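Local coordinates for putative acetyltransferase (Streptococcus mutans, PDB 3LD2), which binds coenzyme A and, as a member of the GNAT family, probably transfers an acyl group from it to an acceptor substrate, at residues A[109-114]-A[140-145]. Residues are numbered along the deposited sequence; the frame is centred on the assembly and turned at random.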
# COMPACT_ATOMS: atom_id res chain seq x y z
N HIS A 109 4.32 -17.63 -2.58
CA HIS A 109 3.66 -17.62 -1.27
C HIS A 109 3.81 -16.26 -0.53
O HIS A 109 3.44 -16.15 0.63
CB HIS A 109 4.21 -18.77 -0.42
CG HIS A 109 5.67 -18.63 -0.12
ND1 HIS A 109 6.64 -18.69 -1.09
CD2 HIS A 109 6.32 -18.39 1.04
CE1 HIS A 109 7.82 -18.52 -0.54
NE2 HIS A 109 7.65 -18.33 0.76
N ILE A 110 4.34 -15.25 -1.21
CA ILE A 110 4.55 -13.94 -0.61
C ILE A 110 3.65 -12.88 -1.25
O ILE A 110 3.78 -12.60 -2.44
CB ILE A 110 6.03 -13.48 -0.74
CG1 ILE A 110 6.98 -14.57 -0.23
CG2 ILE A 110 6.24 -12.16 -0.00
CD1 ILE A 110 8.45 -14.25 -0.40
N VAL A 111 2.75 -12.29 -0.48
CA VAL A 111 1.94 -11.18 -1.01
C VAL A 111 2.54 -9.80 -0.65
O VAL A 111 3.20 -9.65 0.39
CB VAL A 111 0.44 -11.32 -0.60
CG1 VAL A 111 0.24 -11.13 0.89
CG2 VAL A 111 -0.43 -10.37 -1.39
N THR A 112 2.37 -8.82 -1.53
CA THR A 112 2.72 -7.42 -1.21
C THR A 112 1.52 -6.44 -1.40
O THR A 112 0.49 -6.82 -1.97
CB THR A 112 4.00 -6.95 -1.99
OG1 THR A 112 4.49 -5.69 -1.47
CG2 THR A 112 3.73 -6.83 -3.46
N PHE A 113 1.63 -5.19 -0.93
CA PHE A 113 0.53 -4.21 -1.03
C PHE A 113 0.97 -2.77 -0.86
O PHE A 113 1.97 -2.50 -0.23
CB PHE A 113 -0.57 -4.50 0.00
CG PHE A 113 -0.16 -4.21 1.42
CD1 PHE A 113 -0.46 -2.99 2.00
CD2 PHE A 113 0.53 -5.16 2.16
CE1 PHE A 113 -0.08 -2.71 3.31
CE2 PHE A 113 0.92 -4.90 3.46
CZ PHE A 113 0.62 -3.67 4.04
N GLY A 114 0.21 -1.86 -1.45
CA GLY A 114 0.36 -0.43 -1.18
C GLY A 114 -0.90 0.06 -0.49
O GLY A 114 -1.92 -0.63 -0.49
N SER A 140 -5.52 -17.14 3.82
CA SER A 140 -5.74 -18.45 3.25
C SER A 140 -4.75 -18.81 2.15
O SER A 140 -4.32 -19.95 2.07
CB SER A 140 -7.17 -18.51 2.70
OG SER A 140 -7.27 -19.40 1.60
N ASP A 141 -4.39 -17.83 1.31
CA ASP A 141 -3.62 -18.07 0.09
C ASP A 141 -2.11 -17.82 0.14
O ASP A 141 -1.40 -18.23 -0.78
CB ASP A 141 -4.16 -17.22 -1.07
CG ASP A 141 -5.61 -17.50 -1.38
OD1 ASP A 141 -5.92 -18.68 -1.67
OD2 ASP A 141 -6.44 -16.55 -1.33
N TYR A 142 -1.61 -17.10 1.16
CA TYR A 142 -0.18 -16.78 1.24
C TYR A 142 0.41 -17.09 2.61
O TYR A 142 -0.32 -17.26 3.59
CB TYR A 142 0.11 -15.30 0.93
CG TYR A 142 -0.24 -14.80 -0.46
CD1 TYR A 142 0.69 -14.84 -1.49
CD2 TYR A 142 -1.47 -14.25 -0.71
CE1 TYR A 142 0.38 -14.37 -2.75
CE2 TYR A 142 -1.79 -13.78 -1.98
CZ TYR A 142 -0.87 -13.83 -2.99
OH TYR A 142 -1.21 -13.35 -4.24
N GLN A 143 1.73 -17.13 2.68
CA GLN A 143 2.41 -17.46 3.93
C GLN A 143 2.92 -16.19 4.60
O GLN A 143 2.96 -16.08 5.82
CB GLN A 143 3.61 -18.37 3.65
CG GLN A 143 3.25 -19.78 3.21
CD GLN A 143 2.51 -20.54 4.28
OE1 GLN A 143 1.32 -20.82 4.13
NE2 GLN A 143 3.19 -20.85 5.39
N LYS A 144 3.30 -15.22 3.76
CA LYS A 144 4.09 -14.10 4.21
C LYS A 144 3.76 -12.84 3.43
O LYS A 144 3.65 -12.86 2.19
CB LYS A 144 5.57 -14.43 4.02
CG LYS A 144 6.51 -13.38 4.53
CD LYS A 144 7.85 -13.50 3.85
CE LYS A 144 8.92 -12.72 4.60
NZ LYS A 144 10.28 -13.17 4.22
N VAL A 145 3.59 -11.75 4.18
CA VAL A 145 3.49 -10.42 3.60
C VAL A 145 4.85 -9.75 3.70
O VAL A 145 5.52 -9.82 4.72
CB VAL A 145 2.52 -9.52 4.38
CG1 VAL A 145 2.29 -8.24 3.60
CG2 VAL A 145 1.23 -10.23 4.65
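The carbonyl of His-109 receives two backbone N-H groups from segment 140-145. Gln-143 N lies 2.8 Å from His-109 O in a nearly straight bond, 164° at the hydrogen and in the carbonyl plane, whereas Lys-144 N reaches the same oxygen at 3.3 Å, a longer and more bent arm of the fork. Further along, Val-111 N donates to Lys-144 O over 2.9 Å. Two CA-H...O contacts supplement these bonds, from Ile-110 CA to Lys-144 O and from Val-145 CA to Val-111 O. Ile-110 opposite Lys-144 and Val-111 opposite Val-145 form parallel bridges, the start of the pairing between strands 110-117 and 144-150. Helix 126-138 links the two, giving the right-handed beta-alpha-beta crossover of the GNAT fold, whose first strand carries the coenzyme A-binding Ile-115 and Val-117 beyond this contact.

Aromatic contacts follow from Tyr-142, just ahead of the second strand. With CG anti to its carbonyl carbon (chi1 -63°), the ring lies against Val-111, whose CB sits 3.3 Å from the ring centroid and 5° off the normal, a CH-pi contact over the face. Tyr-142 OH is hydrogen-bonded to Ser-100 OG, which is consistent with a fixed ring orientation.

On the sheet face that bears Val-111 and Val-145, apolar side chains meet. Val-145 CG1 approaches the Phe-113 ring in its plane, 3.6 Å from Phe-113 CE2, while Phe-134 of the crossover helix also meets that ring. Outside the strands, at the His-109 end, Gln-143 CB abuts the edge of the imidazole, 3.8 Å from His-109 CD2.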